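Local coordinates for peroxidase (Cellulomonas bogoriensis 69B4 = DSM 16987, PDB 6QZO), which binds heme b and, as a member of the DyP-type peroxidase family, probably oxidises substrates with hydrogen peroxide, at residues E201-L206 and I255-R260; R297-E302 and Q343-A348. One frame throughout, in Å; residues are numbered along the deposited sequence.

Contact 1 (E201-L206 and I255-R260); sequences EGTANL and IGRTLR. With HEM (protoporphyrin IX containing Fe), chain I.
A methyl group, Thr203 CG2, lies over one face of the Arg257 guanidinium, where a polar partner might be expected. Thr203 and Arg257 approach from opposite directions, and Thr203 CG2 comes to 3.5 Å from Arg257 NH2. Thr203 CB lies 4.3 Å above the centre of the group, measured from the guanidinium plane. With CG2 anti to the backbone N, the threonine turns its methyl to the arginine, while OG1 bonds to Glu270. In Arg257 a bend at chi3 (88°) turns the guanidinium so that one face meets Thr203, while NE donates to Gly262 O. Its NH1 lies 4.0 Å from HEM O2A, an oblique approach beyond bonding range, although the positive charge probably still favours the propionate. That carboxylate is gripped instead by backbone: Gly202 N donates to O1A (2.9 Å, 163°) and Ala204 N to O2A (3.0 Å, 167°), so the two bonds hold both oxygens. The aliphatic part of Arg257 packs on the same propionate, CD being 3.8 Å from HEM CAA. A leucine here would probably leave Gly262 O without its donor, strip Thr203 CG2 of its flat support and remove a positive charge from beside the propionate.

Glu201 and Gly202 end the sequence that matches the GXXDG motif of DyP peroxidases, with glutamate in the aspartate position. Glu201 OE1 stands 3.2 Å from HEM CHB, and OE2 forms a salt bridge with Arg307, which itself hydrogen-bonds to the heme through NH1. The 201-206 loop falls between strands 170-179 and 229-238, with Glu201 packed on Ala309 of strand 306-314. Residues 255-260 leave the end of helix 248-255 through Gly256, which has positive phi, and Ile255 leans on helix 292-296, touching Ile293 and the axial ligand His292.

Contact 2 (R297-E302 and Q343-A348); sequences RPTQRE and QRRLDA. With HEM (protoporphyrin IX containing Fe), chain I.
Arg345 reaches from helix 340-348 to the loop at Arg297 and Thr299, within the C-terminal half of the DyP fold, an alpha+beta domain of the dimeric barrel class. Its guanidinium meets Thr299 through one face: OG1 sits 3.8 Å above the plane, offset toward the rim, and Thr299 CB is 3.5 Å from Arg345 NH1. Arg297 O comes to 2.6 Å from Arg345 NH2, but obliquely and at a poor angle, so this closeness is doubtful evidence for a bond. The Arg345 side chain bends at chi3 (53°), which turns its guanidinium face toward Thr299.

In the next shell, Glu303 OE1 probably helps position both partners: it forms a salt bridge with Arg345 NH1 and accepts a hydrogen bond from Thr299 N. The helix is tied further by Arg295 NH2 to Arg345 O. Its inner face serves the heme, Leu346 packing on His292, the axial ligand, and placing CD1 3.7 Å from HEM C3C. Pro298 CD lies 3.9 Å from HEM O1D, an oxygen of a heme propionate, and Gln343 OE1 rests 3.4 Å from the HEM CMC methyl.

Both contacts touch the same heme without touching each other: their centres are 16 Å apart and their nearest atoms about 7 Å. Contact 1 bonds the A propionate by backbone N-H groups, touches the D propionate through Ala204 CB (3.4 Å from HEM O2D) and sets Glu201 over one face of the porphyrin; contact 2 borders the D propionate from Arg297 and Pro298 and sends Leu346 to the other face, where His292 ligates the iron. Helix 292-296 is the shared element, since Ile255 of contact 1 and Leu346 of contact 2 both pack on His292. The contacts come near each other again at the D propionate, where the side chains of Ala204 and Arg297 are about 7 Å apart.

Contact 1 (E201-L206 and I255-R260)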
loop_
_atom_site.group_PDB
_atom_site.type_symbol
_atom_site.label_atom_id
_atom_site.label_comp_id
_atom_site.label_asym_id
_atom_site.label_seq_id
_atom_site.Cartn_x
_atom_site.Cartn_y
_atom_site.Cartn_z
ATOM N N GLU A 201 -13.077 -8.668 -12.230
ATOM C CA GLU A 201 -12.399 -9.955 -11.919
ATOM C C GLU A 201 -13.203 -10.623 -10.790
ATOM O O GLU A 201 -13.538 -9.913 -9.801
ATOM C CB GLU A 201 -10.928 -9.676 -11.580
ATOM C CG GLU A 201 -10.237 -10.732 -10.715
ATOM C CD GLU A 201 -9.431 -11.810 -11.425
ATOM O OE1 GLU A 201 -8.885 -11.514 -12.514
ATOM O OE2 GLU A 201 -9.319 -12.947 -10.859
ATOM N N GLY A 202 -13.544 -11.912 -10.949
ATOM C CA GLY A 202 -14.089 -12.757 -9.866
ATOM C C GLY A 202 -15.491 -13.266 -10.134
ATOM O O GLY A 202 -16.048 -13.964 -9.273
ATOM N N THR A 203 -16.032 -12.976 -11.312
ATOM C CA THR A 203 -17.441 -13.253 -11.696
ATOM C C THR A 203 -17.720 -14.761 -11.678
ATOM O O THR A 203 -18.643 -15.174 -10.965
ATOM C CB THR A 203 -17.721 -12.642 -13.068
ATOM O OG1 THR A 203 -17.431 -11.244 -12.958
ATOM C CG2 THR A 203 -19.138 -12.870 -13.527
ATOM N N ALA A 204 -16.998 -15.541 -12.486
ATOM C CA ALA A 204 -17.182 -17.007 -12.646
ATOM C C ALA A 204 -16.159 -17.740 -11.772
ATOM O O ALA A 204 -15.202 -18.306 -12.320
ATOM C CB ALA A 204 -17.050 -17.394 -14.100
ATOM N N ASN A 205 -16.342 -17.676 -10.455
ATOM C CA ASN A 205 -15.422 -18.279 -9.450
ATOM C C ASN A 205 -16.026 -19.605 -8.967
ATOM O O ASN A 205 -17.247 -19.815 -9.136
ATOM C CB ASN A 205 -15.153 -17.303 -8.298
ATOM C CG ASN A 205 -13.769 -17.441 -7.697
ATOM O OD1 ASN A 205 -13.070 -18.424 -7.938
ATOM N ND2 ASN A 205 -13.355 -16.445 -6.931
ATOM N N LEU A 206 -15.190 -20.466 -8.391
ATOM C CA LEU A 206 -15.614 -21.679 -7.651
ATOM C C LEU A 206 -16.531 -21.242 -6.507
ATOM O O LEU A 206 -16.165 -20.292 -5.786
ATOM C CB LEU A 206 -14.372 -22.402 -7.126
ATOM C CG LEU A 206 -14.636 -23.582 -6.197
ATOM C CD1 LEU A 206 -15.599 -24.566 -6.854
ATOM C CD2 LEU A 206 -13.337 -24.283 -5.818
ATOM N N ILE A 255 -10.627 -10.742 -23.389
ATOM C CA ILE A 255 -11.195 -11.417 -22.188
ATOM C C ILE A 255 -12.423 -12.244 -22.576
ATOM O O ILE A 255 -12.555 -13.354 -22.044
ATOM C CB ILE A 255 -11.529 -10.374 -21.106
ATOM C CG1 ILE A 255 -10.266 -9.661 -20.615
ATOM C CG2 ILE A 255 -12.317 -11.001 -19.954
ATOM C CD1 ILE A 255 -9.231 -10.563 -19.995
ATOM N N GLY A 256 -13.290 -11.689 -23.429
ATOM C CA GLY A 256 -14.612 -12.232 -23.787
ATOM C C GLY A 256 -15.734 -11.600 -22.974
ATOM O O GLY A 256 -16.854 -12.120 -23.046
ATOM N N ARG A 257 -15.454 -10.517 -22.232
ATOM C CA ARG A 257 -16.460 -9.769 -21.427
ATOM C C ARG A 257 -16.244 -8.252 -21.568
ATOM O O ARG A 257 -15.099 -7.826 -21.831
ATOM C CB ARG A 257 -16.394 -10.183 -19.949
ATOM C CG ARG A 257 -16.461 -11.685 -19.720
ATOM C CD ARG A 257 -16.389 -12.070 -18.258
ATOM N NE ARG A 257 -17.757 -12.048 -17.787
ATOM C CZ ARG A 257 -18.465 -13.074 -17.337
ATOM N NH1 ARG A 257 -17.939 -14.279 -17.204
ATOM N NH2 ARG A 257 -19.723 -12.853 -16.995
ATOM N N THR A 258 -17.297 -7.459 -21.370
ATOM C CA THR A 258 -17.273 -5.980 -21.553
ATOM C C THR A 258 -16.641 -5.335 -20.325
ATOM O O THR A 258 -16.682 -5.959 -19.240
ATOM C CB THR A 258 -18.664 -5.394 -21.819
ATOM O OG1 THR A 258 -19.426 -5.569 -20.627
ATOM C CG2 THR A 258 -19.360 -6.044 -22.995
ATOM N N LEU A 259 -16.071 -4.142 -20.482
ATOM C CA LEU A 259 -15.364 -3.447 -19.373
ATOM C C LEU A 259 -16.379 -2.715 -18.500
ATOM O O LEU A 259 -16.208 -2.727 -17.263
ATOM C CB LEU A 259 -14.296 -2.524 -19.962
ATOM C CG LEU A 259 -13.085 -3.285 -20.497
ATOM C CD1 LEU A 259 -12.302 -2.448 -21.500
ATOM C CD2 LEU A 259 -12.196 -3.738 -19.340
ATOM N N ARG A 260 -17.429 -2.164 -19.105
ATOM C CA ARG A 260 -18.422 -1.346 -18.370
ATOM C C ARG A 260 -19.175 -2.265 -17.405
ATOM O O ARG A 260 -18.985 -2.093 -16.195
ATOM C CB ARG A 260 -19.356 -0.606 -19.331
ATOM C CG ARG A 260 -20.214 0.454 -18.650
ATOM C CD ARG A 260 -21.138 1.182 -19.615
ATOM N NE ARG A 260 -22.548 0.761 -19.705
ATOM C CZ ARG A 260 -23.031 -0.160 -20.544
ATOM N NH1 ARG A 260 -22.222 -0.826 -21.354
ATOM N NH2 ARG A 260 -24.329 -0.427 -20.549
HETATM C CHA HEM I . -11.576 -15.069 -15.523
HETATM C CHB HEM I . -8.412 -11.447 -15.670
HETATM C CHC HEM I . -4.797 -14.597 -15.078
HETATM C CHD HEM I . -7.987 -18.168 -14.517
HETATM C C1A HEM I . -11.016 -13.827 -15.642
HETATM C C2A HEM I . -11.738 -12.648 -15.987
HETATM C C3A HEM I . -10.838 -11.634 -16.041
HETATM C C4A HEM I . -9.578 -12.175 -15.702
HETATM C CMA HEM I . -11.106 -10.180 -16.380
HETATM C CAA HEM I . -13.220 -12.541 -16.301
HETATM C CBA HEM I . -14.093 -12.270 -15.076
HETATM C CGA HEM I . -14.158 -13.501 -14.232
HETATM O O1A HEM I . -13.312 -13.606 -13.301
HETATM O O2A HEM I . -15.024 -14.388 -14.475
HETATM C C1B HEM I . -7.155 -12.023 -15.525
HETATM C C2B HEM I . -5.966 -11.245 -15.561
HETATM C C3B HEM I . -4.926 -12.128 -15.400
HETATM C C4B HEM I . -5.552 -13.451 -15.275
HETATM C CMB HEM I . -5.886 -9.730 -15.727
HETATM C CAB HEM I . -3.473 -11.896 -15.277
HETATM C CBB HEM I . -2.928 -10.696 -15.079
HETATM C C1C HEM I . -5.333 -15.845 -14.860
HETATM C C2C HEM I . -4.573 -16.992 -14.638
HETATM C C3C HEM I . -5.445 -18.042 -14.477
HETATM C C4C HEM I . -6.785 -17.500 -14.603
HETATM C CMC HEM I . -3.077 -17.135 -14.583
HETATM C CAC HEM I . -4.831 -19.371 -14.217
HETATM C CBC HEM I . -5.474 -20.490 -14.024
HETATM C C1D HEM I . -9.244 -17.577 -14.759
HETATM C C2D HEM I . -10.500 -18.346 -14.690
HETATM C C3D HEM I . -11.496 -17.493 -14.989
HETATM C C4D HEM I . -10.832 -16.200 -15.225
HETATM C CMD HEM I . -10.715 -19.821 -14.394
HETATM C CAD HEM I . -12.993 -17.822 -15.056
HETATM C CBD HEM I . -13.389 -18.276 -16.477
HETATM C CGD HEM I . -14.847 -18.684 -16.657
HETATM O O1D HEM I . -15.242 -19.813 -16.294
HETATM O O2D HEM I . -15.683 -17.913 -17.207
HETATM N NA HEM I . -9.698 -13.520 -15.471
HETATM N NB HEM I . -6.866 -13.314 -15.362
HETATM N NC HEM I . -6.662 -16.150 -14.848
HETATM N ND HEM I . -9.507 -16.303 -15.081
HETATM FE FE HEM I . -8.272 -14.883 -15.272
#

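Contact 2 (R297-E302 and Q343-A348)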
loop_
_atom_site.group_PDB
_atom_site.type_symbol
_atom_site.label_atom_id
_atom_site.label_comp_id
_atom_site.label_asym_id
_atom_site.label_seq_id
_atom_site.Cartn_x
_atom_site.Cartn_y
_atom_site.Cartn_z
ATOM N N ARG A 297 -12.034 -21.530 -18.902
ATOM C CA ARG A 297 -13.256 -22.271 -18.499
ATOM C C ARG A 297 -12.875 -23.700 -18.095
ATOM O O ARG A 297 -11.963 -24.279 -18.677
ATOM C CB ARG A 297 -14.269 -22.272 -19.650
ATOM C CG ARG A 297 -15.648 -22.750 -19.231
ATOM C CD ARG A 297 -16.633 -22.881 -20.364
ATOM N NE ARG A 297 -17.906 -23.315 -19.807
ATOM C CZ ARG A 297 -18.945 -22.512 -19.529
ATOM N NH1 ARG A 297 -18.865 -21.201 -19.741
ATOM N NH2 ARG A 297 -20.058 -23.023 -19.023
ATOM N N PRO A 298 -13.537 -24.309 -17.079
ATOM C CA PRO A 298 -13.378 -25.733 -16.803
ATOM C C PRO A 298 -13.711 -26.608 -18.023
ATOM O O PRO A 298 -14.749 -26.404 -18.622
ATOM C CB PRO A 298 -14.395 -26.001 -15.674
ATOM C CG PRO A 298 -14.533 -24.670 -14.988
ATOM C CD PRO A 298 -14.448 -23.661 -16.117
ATOM N N THR A 299 -12.821 -27.549 -18.332
ATOM C CA THR A 299 -12.997 -28.613 -19.363
ATOM C C THR A 299 -13.587 -29.863 -18.698
ATOM O O THR A 299 -14.301 -30.596 -19.372
ATOM C CB THR A 299 -11.668 -28.850 -20.091
ATOM O OG1 THR A 299 -11.805 -28.229 -21.371
ATOM C CG2 THR A 299 -11.276 -30.298 -20.238
ATOM N N GLN A 300 -13.266 -30.086 -17.421
ATOM C CA GLN A 300 -13.828 -31.155 -16.563
ATOM C C GLN A 300 -14.220 -30.518 -15.231
ATOM O O GLN A 300 -13.629 -29.493 -14.889
ATOM C CB GLN A 300 -12.784 -32.248 -16.332
ATOM C CG GLN A 300 -12.262 -32.870 -17.608
ATOM C CD GLN A 300 -13.254 -33.824 -18.230
ATOM O OE1 GLN A 300 -14.304 -34.153 -17.666
ATOM N NE2 GLN A 300 -12.900 -34.310 -19.404
ATOM N N ARG A 301 -15.162 -31.123 -14.510
ATOM C CA ARG A 301 -15.686 -30.572 -13.234
ATOM C C ARG A 301 -14.524 -30.047 -12.372
ATOM O O ARG A 301 -14.680 -28.931 -11.815
ATOM C CB ARG A 301 -16.473 -31.620 -12.457
ATOM C CG ARG A 301 -16.882 -31.149 -11.068
ATOM C CD ARG A 301 -18.039 -31.940 -10.494
ATOM N NE ARG A 301 -18.449 -31.309 -9.245
ATOM C CZ ARG A 301 -17.865 -31.503 -8.060
ATOM N NH1 ARG A 301 -16.842 -32.337 -7.933
ATOM N NH2 ARG A 301 -18.326 -30.877 -6.992
ATOM N N GLU A 302 -13.412 -30.784 -12.281
ATOM C CA GLU A 302 -12.350 -30.527 -11.269
ATOM C C GLU A 302 -11.414 -29.392 -11.717
ATOM O O GLU A 302 -10.669 -28.899 -10.851
ATOM C CB GLU A 302 -11.602 -31.819 -10.911
ATOM C CG GLU A 302 -10.786 -32.432 -12.033
ATOM C CD GLU A 302 -11.472 -33.378 -12.997
ATOM O OE1 GLU A 302 -12.663 -33.722 -12.737
ATOM O OE2 GLU A 302 -10.809 -33.752 -14.002
ATOM N N GLN A 343 -3.759 -23.617 -16.224
ATOM C CA GLN A 343 -2.514 -22.859 -16.522
ATOM C C GLN A 343 -1.896 -23.397 -17.821
ATOM O O GLN A 343 -1.452 -22.564 -18.634
ATOM C CB GLN A 343 -1.525 -22.937 -15.362
ATOM C CG GLN A 343 -0.303 -22.050 -15.538
ATOM C CD GLN A 343 -0.677 -20.602 -15.775
ATOM O OE1 GLN A 343 -0.988 -19.845 -14.844
ATOM N NE2 GLN A 343 -0.682 -20.203 -17.040
ATOM N N ARG A 344 -1.893 -24.713 -18.019
ATOM C CA ARG A 344 -1.299 -25.362 -19.218
ATOM C C ARG A 344 -2.103 -24.980 -20.469
ATOM O O ARG A 344 -1.491 -24.780 -21.524
ATOM C CB ARG A 344 -1.229 -26.893 -19.047
ATOM C CG ARG A 344 -0.359 -27.585 -20.102
ATOM C CD ARG A 344 0.660 -28.664 -19.714
ATOM N NE ARG A 344 0.068 -29.548 -18.733
ATOM C CZ ARG A 344 0.698 -30.046 -17.678
ATOM N NH1 ARG A 344 1.993 -29.824 -17.477
ATOM N NH2 ARG A 344 0.043 -30.838 -16.827
ATOM N N ARG A 345 -3.422 -24.884 -20.356
ATOM C CA ARG A 345 -4.315 -24.525 -21.487
ATOM C C ARG A 345 -4.101 -23.049 -21.861
ATOM O O ARG A 345 -4.054 -22.760 -23.076
ATOM C CB ARG A 345 -5.777 -24.857 -21.168
ATOM C CG ARG A 345 -6.672 -24.946 -22.401
ATOM C CD ARG A 345 -7.947 -25.737 -22.151
ATOM N NE ARG A 345 -8.630 -25.213 -20.982
ATOM C CZ ARG A 345 -8.901 -25.871 -19.839
ATOM N NH1 ARG A 345 -8.607 -27.156 -19.645
ATOM N NH2 ARG A 345 -9.552 -25.209 -18.884
ATOM N N LEU A 346 -3.919 -22.161 -20.873
ATOM C CA LEU A 346 -3.635 -20.721 -21.125
ATOM C C LEU A 346 -2.244 -20.563 -21.746
ATOM O O LEU A 346 -2.095 -19.711 -22.627
ATOM C CB LEU A 346 -3.729 -19.924 -19.823
ATOM C CG LEU A 346 -5.099 -19.946 -19.152
ATOM C CD1 LEU A 346 -5.178 -18.875 -18.082
ATOM C CD2 LEU A 346 -6.221 -19.770 -20.178
ATOM N N ASP A 347 -1.261 -21.348 -21.303
ATOM C CA ASP A 347 0.098 -21.308 -21.896
ATOM C C ASP A 347 -0.011 -21.623 -23.392
ATOM O O ASP A 347 0.669 -20.956 -24.160
ATOM C CB ASP A 347 1.069 -22.279 -21.215
ATOM C CG ASP A 347 2.438 -22.297 -21.865
ATOM O OD1 ASP A 347 3.092 -21.247 -21.877
ATOM O OD2 ASP A 347 2.829 -23.362 -22.363
ATOM N N ALA A 348 -0.826 -22.616 -23.769
ATOM C CA ALA A 348 -0.958 -23.109 -25.163
ATOM C C ALA A 348 -1.582 -22.014 -26.043
ATOM O O ALA A 348 -1.093 -21.825 -27.172
ATOM C CB ALA A 348 -1.753 -24.390 -25.209
HETATM C CHA HEM I . -11.576 -15.069 -15.523
HETATM C CHB HEM I . -8.412 -11.447 -15.670
HETATM C CHC HEM I . -4.797 -14.597 -15.078
HETATM C CHD HEM I . -7.987 -18.168 -14.517
HETATM C C1A HEM I . -11.016 -13.827 -15.642
HETATM C C2A HEM I . -11.738 -12.648 -15.987
HETATM C C3A HEM I . -10.838 -11.634 -16.041
HETATM C C4A HEM I . -9.578 -12.175 -15.702
HETATM C CMA HEM I . -11.106 -10.180 -16.380
HETATM C CAA HEM I . -13.220 -12.541 -16.301
HETATM C CBA HEM I . -14.093 -12.270 -15.076
HETATM C CGA HEM I . -14.158 -13.501 -14.232
HETATM O O1A HEM I . -13.312 -13.606 -13.301
HETATM O O2A HEM I . -15.024 -14.388 -14.475
HETATM C C1B HEM I . -7.155 -12.023 -15.525
HETATM C C2B HEM I . -5.966 -11.245 -15.561
HETATM C C3B HEM I . -4.926 -12.128 -15.400
HETATM C C4B HEM I . -5.552 -13.451 -15.275
HETATM C CMB HEM I . -5.886 -9.730 -15.727
HETATM C CAB HEM I . -3.473 -11.896 -15.277
HETATM C CBB HEM I . -2.928 -10.696 -15.079
HETATM C C1C HEM I . -5.333 -15.845 -14.860
HETATM C C2C HEM I . -4.573 -16.992 -14.638
HETATM C C3C HEM I . -5.445 -18.042 -14.477
HETATM C C4C HEM I . -6.785 -17.500 -14.603
HETATM C CMC HEM I . -3.077 -17.135 -14.583
HETATM C CAC HEM I . -4.831 -19.371 -14.217
HETATM C CBC HEM I . -5.474 -20.490 -14.024
HETATM C C1D HEM I . -9.244 -17.577 -14.759
HETATM C C2D HEM I . -10.500 -18.346 -14.690
HETATM C C3D HEM I . -11.496 -17.493 -14.989
HETATM C C4D HEM I . -10.832 -16.200 -15.225
HETATM C CMD HEM I . -10.715 -19.821 -14.394
HETATM C CAD HEM I . -12.993 -17.822 -15.056
HETATM C CBD HEM I . -13.389 -18.276 -16.477
HETATM C CGD HEM I . -14.847 -18.684 -16.657
HETATM O O1D HEM I . -15.242 -19.813 -16.294
HETATM O O2D HEM I . -15.683 -17.913 -17.207
HETATM N NA HEM I . -9.698 -13.520 -15.471
HETATM N NB HEM I . -6.866 -13.314 -15.362
HETATM N NC HEM I . -6.662 -16.150 -14.848
HETATM N ND HEM I . -9.507 -16.303 -15.081
HETATM FE FE HEM I . -8.272 -14.883 -15.272
#